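Local coordinates for cell division control protein 53 (Saccharomyces cerevisiae, PDB 3O2P) that serves as the cullin scaffold of SCF E3 ubiquitin ligases, which mark target proteins for proteasomal degradation, and is represented here by its C-terminal neddylation domain, at residues A26-I31 with D67-K72; I22-C27 with N45-Q50. All blocks are in the same frame, centred on the assembly; numbering follows the deposited sequence.

In the fold
Helix 8-35 supplies one side of both contacts. In contact 1 it packs on the C-terminal part of helix 59-71, and in contact 2, whose centre lies about 9 Å away, on helix 40-51. Both sit about 6 Å from the centre of the chain, and most of the residues that touch are buried. Contact 1 is the smaller (125 Å² against 202 Å²) and wholly aliphatic across its interface; contact 2 is built round two cysteine sulfurs and has a glutamine at its margin. Neither has a hydrogen bond between its segments. A salt bridge joins the two contacts: Lys72 NZ of 67-72 lies 2.7 Å from Glu25 OE1 of 22-27.

Contact 1: residues A26-I31 with D67-K72; sequences ACIVRI and DSLIQK
Leu69 meets helix 8-35 with both of its methyl groups, CD1 nearest Ile28 and CD2 nearest Val29. Its CD1 lies 3.5 Å from CG2 of Ile28, close to the branch point of that side chain, since Ile28 CB is 3.7 Å from the same methyl. The second methyl, Leu69 CD2, rests 3.7 Å from Val29 CG2, to which Leu69 CD1 is also close at 4.0 Å. Torsions account for which branches do the touching: Ile28 places CG2 anti to its backbone N (CG1 has chi1 -71°), whereas Val29 CG2, the methyl that meets the leucine, stands beside its own N. Ile28 is also covered by Val62, Ala65 and Ile66 of helix 59-71 and by Cys47 of helix 40-51, which puts it at the junction of the three helices.

This packing belongs to the winged-helix fold of the cullin neddylation domain, a helix-turn-helix relative: three helices with a small antiparallel sheet, whose strand 37-39 lies between the first two helices and whose other strands follow the third. Tyr74, on the way from helix 59-71 to strand 75-77, touches both Val29 and Leu69.

Polar bonds flank the aliphatic contact: the backbone of Leu69 is hydrogen-bonded to that of Leu75, and Lys72 reaches Glu25 with its side chain extended.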
# COMPACT_ATOMS: atom_id res chain seq x y z
N ALA B 26 23.78 8.60 -2.32
CA ALA B 26 24.74 8.32 -3.39
C ALA B 26 25.56 7.07 -3.06
O ALA B 26 25.86 6.26 -3.93
CB ALA B 26 25.65 9.48 -3.62
N CYS B 27 25.92 6.93 -1.79
CA CYS B 27 26.64 5.73 -1.37
C CYS B 27 25.82 4.48 -1.69
O CYS B 27 26.32 3.53 -2.28
CB CYS B 27 26.95 5.80 0.13
SG CYS B 27 27.94 4.43 0.73
N ILE B 28 24.54 4.48 -1.33
CA ILE B 28 23.69 3.32 -1.53
C ILE B 28 23.54 2.99 -3.02
O ILE B 28 23.61 1.82 -3.41
CB ILE B 28 22.31 3.54 -0.88
CG1 ILE B 28 22.43 3.48 0.65
CG2 ILE B 28 21.31 2.50 -1.35
CD1 ILE B 28 21.19 3.91 1.36
N VAL B 29 23.34 4.01 -3.85
CA VAL B 29 23.20 3.82 -5.29
C VAL B 29 24.46 3.20 -5.91
O VAL B 29 24.39 2.34 -6.78
CB VAL B 29 22.89 5.14 -6.02
CG1 VAL B 29 22.89 4.92 -7.52
CG2 VAL B 29 21.54 5.68 -5.57
N ARG B 30 25.62 3.66 -5.43
CA ARG B 30 26.92 3.12 -5.82
C ARG B 30 26.99 1.62 -5.53
O ARG B 30 27.29 0.81 -6.41
CB ARG B 30 28.02 3.86 -5.05
CG ARG B 30 29.29 4.14 -5.84
CD ARG B 30 30.29 4.94 -5.01
NE ARG B 30 29.74 6.23 -4.58
CZ ARG B 30 29.79 6.71 -3.34
NH1 ARG B 30 30.37 6.01 -2.37
NH2 ARG B 30 29.25 7.89 -3.06
N ILE B 31 26.72 1.25 -4.29
CA ILE B 31 26.73 -0.16 -3.91
C ILE B 31 25.77 -1.00 -4.77
O ILE B 31 26.17 -2.00 -5.37
CB ILE B 31 26.37 -0.33 -2.42
CG1 ILE B 31 27.45 0.31 -1.53
CG2 ILE B 31 26.15 -1.79 -2.08
CD1 ILE B 31 27.01 0.54 -0.08
N ASP B 67 14.58 4.58 1.98
CA ASP B 67 13.20 4.91 1.70
C ASP B 67 13.09 5.94 0.58
O ASP B 67 12.25 5.80 -0.30
CB ASP B 67 12.52 5.43 2.96
CG ASP B 67 11.03 5.60 2.77
OD1 ASP B 67 10.60 6.67 2.28
OD2 ASP B 67 10.28 4.66 3.09
N SER B 68 13.95 6.96 0.60
CA SER B 68 13.99 7.96 -0.47
C SER B 68 14.33 7.36 -1.84
O SER B 68 13.75 7.74 -2.86
CB SER B 68 14.98 9.07 -0.15
OG SER B 68 14.63 9.74 1.04
N LEU B 69 15.28 6.43 -1.88
CA LEU B 69 15.63 5.80 -3.15
C LEU B 69 14.51 4.90 -3.66
O LEU B 69 14.37 4.72 -4.86
CB LEU B 69 16.96 5.04 -3.03
CG LEU B 69 18.11 6.02 -2.74
CD1 LEU B 69 19.36 5.31 -2.23
CD2 LEU B 69 18.43 6.88 -3.97
N ILE B 70 13.71 4.35 -2.76
CA ILE B 70 12.57 3.57 -3.19
C ILE B 70 11.52 4.50 -3.78
O ILE B 70 11.03 4.29 -4.88
CB ILE B 70 11.96 2.79 -2.04
CG1 ILE B 70 12.91 1.67 -1.64
CG2 ILE B 70 10.54 2.29 -2.43
CD1 ILE B 70 12.54 0.97 -0.38
N GLN B 71 11.21 5.56 -3.04
CA GLN B 71 10.27 6.56 -3.52
C GLN B 71 10.70 7.10 -4.89
O GLN B 71 9.85 7.25 -5.78
CB GLN B 71 10.12 7.66 -2.47
CG GLN B 71 9.66 8.99 -3.03
CD GLN B 71 9.53 10.08 -1.97
OE1 GLN B 71 8.59 10.88 -1.99
NE2 GLN B 71 10.48 10.12 -1.03
N LYS B 72 11.99 7.37 -5.08
CA LYS B 72 12.49 7.93 -6.35
C LYS B 72 12.58 6.91 -7.49
O LYS B 72 12.84 7.26 -8.63
CB LYS B 72 13.86 8.59 -6.18
CG LYS B 72 13.87 9.90 -5.38
CD LYS B 72 15.28 10.19 -4.87
CE LYS B 72 15.46 11.62 -4.40
NZ LYS B 72 16.88 11.86 -3.99

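Contact 2: residues I22-C27 with N45-Q50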
# COMPACT_ATOMS: atom_id res chain seq x y z
N ILE B 22 21.94 13.11 1.59
CA ILE B 22 22.43 13.20 0.23
C ILE B 22 23.69 12.33 0.06
O ILE B 22 23.87 11.70 -0.98
CB ILE B 22 22.73 14.65 -0.17
CG1 ILE B 22 21.43 15.36 -0.57
CG2 ILE B 22 23.74 14.68 -1.33
CD1 ILE B 22 21.57 16.87 -0.68
N PHE B 23 24.55 12.31 1.07
CA PHE B 23 25.74 11.48 0.97
C PHE B 23 25.38 9.99 0.98
O PHE B 23 25.88 9.22 0.16
CB PHE B 23 26.75 11.80 2.07
CG PHE B 23 27.90 10.83 2.12
CD1 PHE B 23 29.01 11.00 1.32
CD2 PHE B 23 27.83 9.72 2.95
CE1 PHE B 23 30.06 10.09 1.36
CE2 PHE B 23 28.87 8.81 3.00
CZ PHE B 23 29.99 8.99 2.20
N LEU B 24 24.49 9.60 1.89
CA LEU B 24 24.14 8.19 2.04
C LEU B 24 23.35 7.67 0.84
O LEU B 24 23.46 6.51 0.48
CB LEU B 24 23.34 7.94 3.32
CG LEU B 24 24.08 8.14 4.64
CD1 LEU B 24 23.09 8.14 5.81
CD2 LEU B 24 25.15 7.07 4.80
N GLU B 25 22.54 8.54 0.24
CA GLU B 25 21.81 8.15 -0.95
C GLU B 25 22.74 7.79 -2.10
O GLU B 25 22.52 6.80 -2.79
CB GLU B 25 20.80 9.21 -1.38
CG GLU B 25 19.54 9.22 -0.51
CD GLU B 25 18.51 10.23 -0.98
OE1 GLU B 25 18.34 10.38 -2.21
OE2 GLU B 25 17.87 10.87 -0.12
N ALA B 26 23.78 8.60 -2.32
CA ALA B 26 24.74 8.32 -3.39
C ALA B 26 25.56 7.07 -3.06
O ALA B 26 25.86 6.26 -3.93
CB ALA B 26 25.65 9.48 -3.62
N CYS B 27 25.92 6.93 -1.79
CA CYS B 27 26.64 5.73 -1.37
C CYS B 27 25.82 4.48 -1.69
O CYS B 27 26.32 3.53 -2.28
CB CYS B 27 26.95 5.80 0.13
SG CYS B 27 27.94 4.43 0.73
N ASN B 45 24.90 -2.65 6.34
CA ASN B 45 26.26 -2.83 6.81
C ASN B 45 27.29 -2.26 5.85
O ASN B 45 28.21 -1.56 6.25
CB ASN B 45 26.55 -4.31 7.09
CG ASN B 45 25.93 -4.77 8.39
OD1 ASN B 45 25.62 -3.93 9.24
ND2 ASN B 45 25.75 -6.08 8.56
N GLU B 46 27.13 -2.56 4.57
CA GLU B 46 28.07 -2.06 3.58
C GLU B 46 28.03 -0.54 3.54
O GLU B 46 29.08 0.12 3.53
CB GLU B 46 27.78 -2.67 2.20
CG GLU B 46 28.88 -2.39 1.17
CD GLU B 46 30.26 -2.82 1.65
OE1 GLU B 46 30.36 -3.77 2.46
OE2 GLU B 46 31.26 -2.22 1.20
N CYS B 47 26.83 0.03 3.52
CA CYS B 47 26.70 1.49 3.45
C CYS B 47 27.39 2.19 4.63
O CYS B 47 28.05 3.21 4.46
CB CYS B 47 25.24 1.91 3.38
SG CYS B 47 25.04 3.69 3.41
N ILE B 48 27.23 1.64 5.83
CA ILE B 48 27.89 2.19 7.02
C ILE B 48 29.41 2.08 6.91
O ILE B 48 30.12 3.03 7.19
CB ILE B 48 27.42 1.50 8.32
CG1 ILE B 48 25.94 1.79 8.59
CG2 ILE B 48 28.29 1.93 9.50
CD1 ILE B 48 25.36 1.07 9.81
N ALA B 49 29.90 0.91 6.50
CA ALA B 49 31.34 0.70 6.34
C ALA B 49 31.96 1.65 5.31
O ALA B 49 33.08 2.13 5.50
CB ALA B 49 31.64 -0.75 5.97
N GLN B 50 31.26 1.91 4.21
CA GLN B 50 31.79 2.77 3.15
C GLN B 50 31.62 4.25 3.49
O GLN B 50 32.28 5.10 2.90
CB GLN B 50 31.16 2.45 1.79
CG GLN B 50 31.56 1.09 1.23
CD GLN B 50 31.15 0.91 -0.22
OE1 GLN B 50 31.14 1.86 -0.99
NE2 GLN B 50 30.80 -0.32 -0.60
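Cys27 and Cys47 face each other across the helices with their sulfurs 4.0 Å apart, SG to SG, a separation of van der Waals packing and far too long for a disulfide. Their CA atoms, 6.4 Å apart, form the nearest pair of the two backbones. Both cysteines hold SG anti to the backbone N (chi1 176° for Cys47), and both CB atoms point at the opposing helix. Cys27 SG also lies 3.9 Å from CB of Gln50, one turn after Cys47, and equally far from the carbonyl oxygen of Cys47, which accepts a hydrogen bond from Ser51 OG.

Among the apolar contacts, Leu24 brings the end of its side chain in from one turn before Cys27: its CD2 is 3.7 Å from Cys47 SG. Leu24 also packs on Phe55 and Ala57 of the loop and on Met61 and Ala65 of helix 59-71. The two segments' axes approach to 10.2 Å at an angle of 120°, a steep crossing in the helical bundle of the winged-helix neddylation domain, where helix 40-51 leads through a loop to helix 59-71. As in related cullins, NEDD8 is probably attached through Lys33, further along helix 8-35; the modification is absent from this structure.

The polar end of Gln50 turns to its own helix. Gln50 NE2 donates to Glu46 OE2 at 2.7 Å, nearly straight at 166°; the acceptor lies close to the amide plane and uses its anti lone pair. This bond restrains the rotation of the amide, while Ile31 packs against both residues.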